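Local coordinates for protein hydrolase (PDB 1UFO) that is of unknown specific function but adopts the alpha/beta hydrolase fold and probably works as a serine hydrolase, at residues V186-A189 with R190-T194; P200-E204 with G205-R209. One frame throughout, in Å; residues are numbered along the deposited sequence. Where two conformers were deposited one is given.

Contact 1. Residues V186-A189 with R190-T194; sequences VPLA and RMEKT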
loop_
_atom_site.group_PDB
_atom_site.type_symbol
_atom_site.label_atom_id
_atom_site.label_comp_id
_atom_site.label_asym_id
_atom_site.label_seq_id
_atom_site.Cartn_x
_atom_site.Cartn_y
_atom_site.Cartn_z
ATOM N N VAL A 186 -14.457 -2.855 -12.285
ATOM C CA VAL A 186 -14.291 -1.496 -11.768
ATOM C C VAL A 186 -12.947 -1.033 -12.315
ATOM O O VAL A 186 -11.886 -1.335 -11.761
ATOM C CB VAL A 186 -14.276 -1.418 -10.276
ATOM C CG1 VAL A 186 -14.054 0.056 -9.822
ATOM C CG2 VAL A 186 -15.630 -1.975 -9.739
ATOM N N PRO A 187 -12.964 -0.303 -13.456
ATOM C CA PRO A 187 -11.702 0.159 -14.068
ATOM C C PRO A 187 -10.889 0.966 -13.082
ATOM O O PRO A 187 -11.437 1.732 -12.291
ATOM C CB PRO A 187 -12.187 1.095 -15.194
ATOM C CG PRO A 187 -13.527 0.429 -15.611
ATOM C CD PRO A 187 -14.141 0.147 -14.257
ATOM N N LEU A 188 -9.568 0.787 -13.137
ATOM C CA LEU A 188 -8.667 1.574 -12.312
ATOM C C LEU A 188 -8.980 3.057 -12.336
ATOM O O LEU A 188 -8.936 3.751 -11.286
ATOM C CB LEU A 188 -7.209 1.335 -12.734
ATOM C CG LEU A 188 -6.139 2.079 -11.915
ATOM C CD1 LEU A 188 -6.081 1.423 -10.553
ATOM C CD2 LEU A 188 -4.762 1.986 -12.590
ATOM N N ALA A 189 -9.406 3.565 -13.500
ATOM C CA ALA A 189 -9.687 4.983 -13.573
ATOM C C ALA A 189 -10.856 5.438 -12.675
ATOM O O ALA A 189 -10.850 6.592 -12.264
ATOM C CB ALA A 189 -9.974 5.363 -15.055
ATOM N N ARG A 190 -11.803 4.549 -12.399
ATOM C CA ARG A 190 -12.947 4.921 -11.502
ATOM C C ARG A 190 -12.410 5.107 -10.070
ATOM O O ARG A 190 -12.904 5.943 -9.289
ATOM C CB ARG A 190 -14.040 3.833 -11.491
ATOM C CG ARG A 190 -14.661 3.689 -12.906
ATOM C CD ARG A 190 -15.207 4.987 -13.383
ATOM N NE ARG A 190 -16.558 5.093 -12.943
ATOM C CZ ARG A 190 -17.374 6.064 -13.275
ATOM N NH1 ARG A 190 -18.585 6.035 -12.765
ATOM N NH2 ARG A 190 -17.011 7.005 -14.133
HETATM N N MSE A 191 -11.475 4.256 -9.649
HETATM C CA MSE A 191 -10.887 4.404 -8.341
HETATM C C MSE A 191 -10.076 5.684 -8.304
HETATM O O MSE A 191 -10.140 6.445 -7.383
HETATM C CB MSE A 191 -9.991 3.203 -8.038
HETATM C CG MSE A 191 -9.318 3.295 -6.615
HETATM SE SE MSE A 191 -7.683 4.337 -6.578
HETATM C CE MSE A 191 -6.768 2.809 -6.949
ATOM N N GLU A 192 -9.359 5.985 -9.394
ATOM C CA GLU A 192 -8.557 7.223 -9.374
ATOM C C GLU A 192 -9.501 8.499 -9.332
ATOM O O GLU A 192 -9.184 9.482 -8.632
ATOM C CB GLU A 192 -7.668 7.217 -10.653
ATOM C CG GLU A 192 -6.508 6.221 -10.499
ATOM C CD GLU A 192 -5.698 5.918 -11.830
ATOM O OE1 GLU A 192 -6.281 5.849 -12.973
ATOM O OE2 GLU A 192 -4.467 5.701 -11.755
ATOM N N LYS A 193 -10.619 8.399 -10.041
ATOM C CA LYS A 193 -11.612 9.491 -10.094
ATOM C C LYS A 193 -12.182 9.664 -8.687
ATOM O O LYS A 193 -12.465 10.788 -8.236
ATOM C CB LYS A 193 -12.727 9.122 -11.032
ATOM C CG LYS A 193 -13.851 10.119 -11.214
ATOM C CD LYS A 193 -14.864 9.383 -12.031
ATOM C CE LYS A 193 -16.238 9.897 -11.904
ATOM N NZ LYS A 193 -16.318 11.152 -12.697
ATOM N N THR A 194 -12.324 8.532 -7.980
ATOM C CA THR A 194 -12.817 8.673 -6.592
ATOM C C THR A 194 -11.842 9.489 -5.716
ATOM O O THR A 194 -12.193 10.434 -4.982
ATOM C CB THR A 194 -12.981 7.251 -5.988
ATOM O OG1 THR A 194 -13.993 6.580 -6.706
ATOM C CG2 THR A 194 -13.401 7.279 -4.512
#
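P187 and R190 meet where the chain turns into helix 188-198: P187, at the N-cap position, gives its carbonyl O to R190 N at 2.8 Å, and the helix goes on through bonds from E192 N to L188 O and from K193 N to A189 O. The R190 donor stands above the P187 carbonyl plane, whereas E192 N approaches L188 O almost in line with the carbonyl bond. R190 CG lies 3.8 Å from P187 CD, the two side chains running alongside each other, and the R190 guanidinium bonds to P141 O. The V186 side chain crosses that of R190 at about a right angle, V186 CG1 lying 4.1 Å from R190 CB; V186 also touches H217, a member of the probable Ser-His-Asp triad with S113 and D183. With CG anti to the backbone N (chi1 -178°), the L188 side chain lies alongside that of M191, and L188 CD1 meets the selenomethionine methyl, M191 CE, at 3.9 Å. The carboxylate of E192 rests on the same leucine, with E192 OE2 3.8 Å from L188 CD2. T194 OG1 and T194 N grip R190 O from opposite faces of its plane. The helix is the connection of a beta-alpha-beta unit: L188 and M191 pack on strands 175-180 and 207-212.

Contact 2. Residues P200-E204 with G205-R209; sequences PHYPE and GRLAR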
loop_
_atom_site.group_PDB
_atom_site.type_symbol
_atom_site.label_atom_id
_atom_site.label_comp_id
_atom_site.label_asym_id
_atom_site.label_seq_id
_atom_site.Cartn_x
_atom_site.Cartn_y
_atom_site.Cartn_z
ATOM N N PRO A 200 -9.314 17.161 -2.354
ATOM C CA PRO A 200 -9.375 18.498 -1.747
ATOM C C PRO A 200 -9.947 18.489 -0.336
ATOM O O PRO A 200 -9.748 19.438 0.419
ATOM C CB PRO A 200 -10.267 19.273 -2.704
ATOM C CG PRO A 200 -10.251 18.448 -4.025
ATOM C CD PRO A 200 -10.160 17.068 -3.569
ATOM N N HIS A 201 -10.668 17.415 -0.001
ATOM C CA HIS A 201 -11.280 17.267 1.316
ATOM C C HIS A 201 -10.468 16.449 2.343
ATOM O O HIS A 201 -10.938 16.186 3.450
ATOM C CB HIS A 201 -12.669 16.628 1.123
ATOM C CG HIS A 201 -13.562 17.420 0.226
ATOM N ND1 HIS A 201 -14.098 18.630 0.601
ATOM C CD2 HIS A 201 -14.008 17.184 -1.036
ATOM C CE1 HIS A 201 -14.840 19.114 -0.387
ATOM N NE2 HIS A 201 -14.803 18.256 -1.393
ATOM N N TYR A 202 -9.285 16.033 1.950
ATOM C CA TYR A 202 -8.349 15.288 2.786
ATOM C C TYR A 202 -6.996 16.079 2.789
ATOM O O TYR A 202 -5.916 15.564 2.419
ATOM C CB TYR A 202 -8.166 13.891 2.229
ATOM C CG TYR A 202 -9.239 12.935 2.721
ATOM C CD1 TYR A 202 -10.527 12.911 2.178
ATOM C CD2 TYR A 202 -8.949 12.071 3.731
ATOM C CE1 TYR A 202 -11.501 12.002 2.684
ATOM C CE2 TYR A 202 -9.847 11.188 4.229
ATOM C CZ TYR A 202 -11.147 11.152 3.677
ATOM O OH TYR A 202 -12.059 10.180 4.073
ATOM N N PRO A 203 -7.057 17.350 3.210
ATOM C CA PRO A 203 -5.872 18.232 3.287
ATOM C C PRO A 203 -4.818 17.792 4.314
ATOM O O PRO A 203 -3.693 18.357 4.333
ATOM C CB PRO A 203 -6.484 19.608 3.671
ATOM C CG PRO A 203 -7.653 19.216 4.526
ATOM C CD PRO A 203 -8.260 18.071 3.674
ATOM N N GLU A 204 -5.143 16.785 5.140
ATOM C CA GLU A 204 -4.188 16.376 6.142
ATOM C C GLU A 204 -3.783 14.940 5.862
ATOM O O GLU A 204 -3.292 14.220 6.722
ATOM C CB GLU A 204 -4.785 16.551 7.560
ATOM C CG GLU A 204 -5.029 18.120 7.824
ATOM C CD GLU A 204 -5.084 18.515 9.277
ATOM O OE1 GLU A 204 -4.256 17.980 10.016
ATOM O OE2 GLU A 204 -5.973 19.352 9.639
ATOM N N GLY A 205 -3.911 14.556 4.601
ATOM C CA GLY A 205 -3.551 13.171 4.317
ATOM C C GLY A 205 -4.595 12.142 4.833
ATOM O O GLY A 205 -5.823 12.392 4.990
ATOM N N ARG A 206 -4.122 10.937 5.085
ATOM C CA ARG A 206 -5.026 9.875 5.553
ATOM C C ARG A 206 -5.845 9.204 4.463
ATOM O O ARG A 206 -6.518 8.287 4.742
ATOM C CB ARG A 206 -5.862 10.246 6.762
ATOM C CG ARG A 206 -5.060 11.044 7.790
ATOM C CD ARG A 206 -6.010 11.402 8.852
ATOM N NE ARG A 206 -5.378 11.613 10.147
ATOM C CZ ARG A 206 -4.564 12.603 10.492
ATOM N NH1 ARG A 206 -4.231 13.552 9.624
ATOM N NH2 ARG A 206 -4.086 12.648 11.749
ATOM N N LEU A 207 -5.655 9.664 3.216
ATOM C CA LEU A 207 -6.268 9.040 2.043
ATOM C C LEU A 207 -5.071 8.329 1.370
ATOM O O LEU A 207 -3.959 8.855 1.316
ATOM C CB LEU A 207 -6.817 10.122 1.091
ATOM C CG LEU A 207 -7.457 9.737 -0.162
ATOM C CD1 LEU A 207 -8.737 8.858 0.168
ATOM C CD2 LEU A 207 -7.910 11.074 -0.871
ATOM N N ALA A 208 -5.289 7.136 0.840
ATOM C CA ALA A 208 -4.179 6.425 0.196
ATOM C C ALA A 208 -4.701 5.393 -0.801
ATOM O O ALA A 208 -5.879 5.046 -0.812
ATOM C CB ALA A 208 -3.275 5.700 1.270
ATOM N N ARG A 209 -3.776 4.967 -1.676
ATOM C CA ARG A 209 -4.119 3.898 -2.636
ATOM C C ARG A 209 -3.041 2.847 -2.692
ATOM O O ARG A 209 -1.841 3.104 -2.452
ATOM C CB ARG A 209 -4.352 4.468 -4.072
ATOM C CG ARG A 209 -3.168 5.128 -4.730
ATOM C CD ARG A 209 -3.608 5.893 -6.079
ATOM N NE ARG A 209 -3.533 7.328 -5.937
ATOM C CZ ARG A 209 -2.658 8.159 -6.533
ATOM N NH1 ARG A 209 -2.740 9.478 -6.290
ATOM N NH2 ARG A 209 -1.722 7.722 -7.379
#
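A type I beta turn from Y202 to G205 belongs to the connection that leads from helix 188-198 into strand 207-212, and Y202, its first residue, packs against L207 at the start of the strand. The turn is closed by G205 N on Y202 O at 3.1 Å, with the donor standing well above the carbonyl plane. G205 has a positive phi (74°) with psi near -155°, where a side chain would be jammed against the carbonyl O of E204. The Y202 ring presents its CD2 edge to the returning chain: G205 O lies in the ring plane, 3.4 Å from Y202 CD2. L207 CB approaches the same carbon obliquely, at 3.9 Å from Y202 CD2, and the two side chains cross at about a right angle. Y202 CG is anti to its own carbonyl carbon (chi1 -85°), a setting that turns the CD2 edge toward G205 O and L207. Its hydroxyl is anchored beyond the turn, on V173 O, and the ring also packs on L175. With an alanine here in place of the tyrosine, V173 O would probably lose its hydroxyl partner and a gap would be likely to open beside L207 CB. On the outer side, R206 reaches back with an extended chain from CG to NE, and R206 NH1 makes a weak hydrogen bond of 3.1 Å to E204 O, which lies at the guanidinium edge. The E204 carboxylate stays beyond salt-bridge range, its OE1 4.4 Å from R206 NH1, an attraction likely to be modest at this exposed position. The chemistry is thus divided: the apolar ring-leucine contact and the hydroxyl bond to V173 O lie on the buried side, next to strand 175-180, while the polar outer side is joined by one weak bond and a loose pairing of opposite charges.

How the contacts relate
Along the chain the two contacts come in series, neither nested nor crossing. Contact 1 lies at the start of helix 188-198, after strand 175-180 and the loop that holds D183; contact 2 closes the turn beyond the helix's other end and delivers the chain to strand 207-212. Their centres are about 16 Å apart, yet they touch directly: M191 CE packs against R209 CB at 4.1 Å, joining the first turn of the helix to the strand that follows it. They lie at the start of the helix and at the entry to the second strand of one beta-alpha-beta unit. Strand 207-212 is outermost in its own chain, and antiparallel pairing through A208 and R209 continues the sheet into the second subunit.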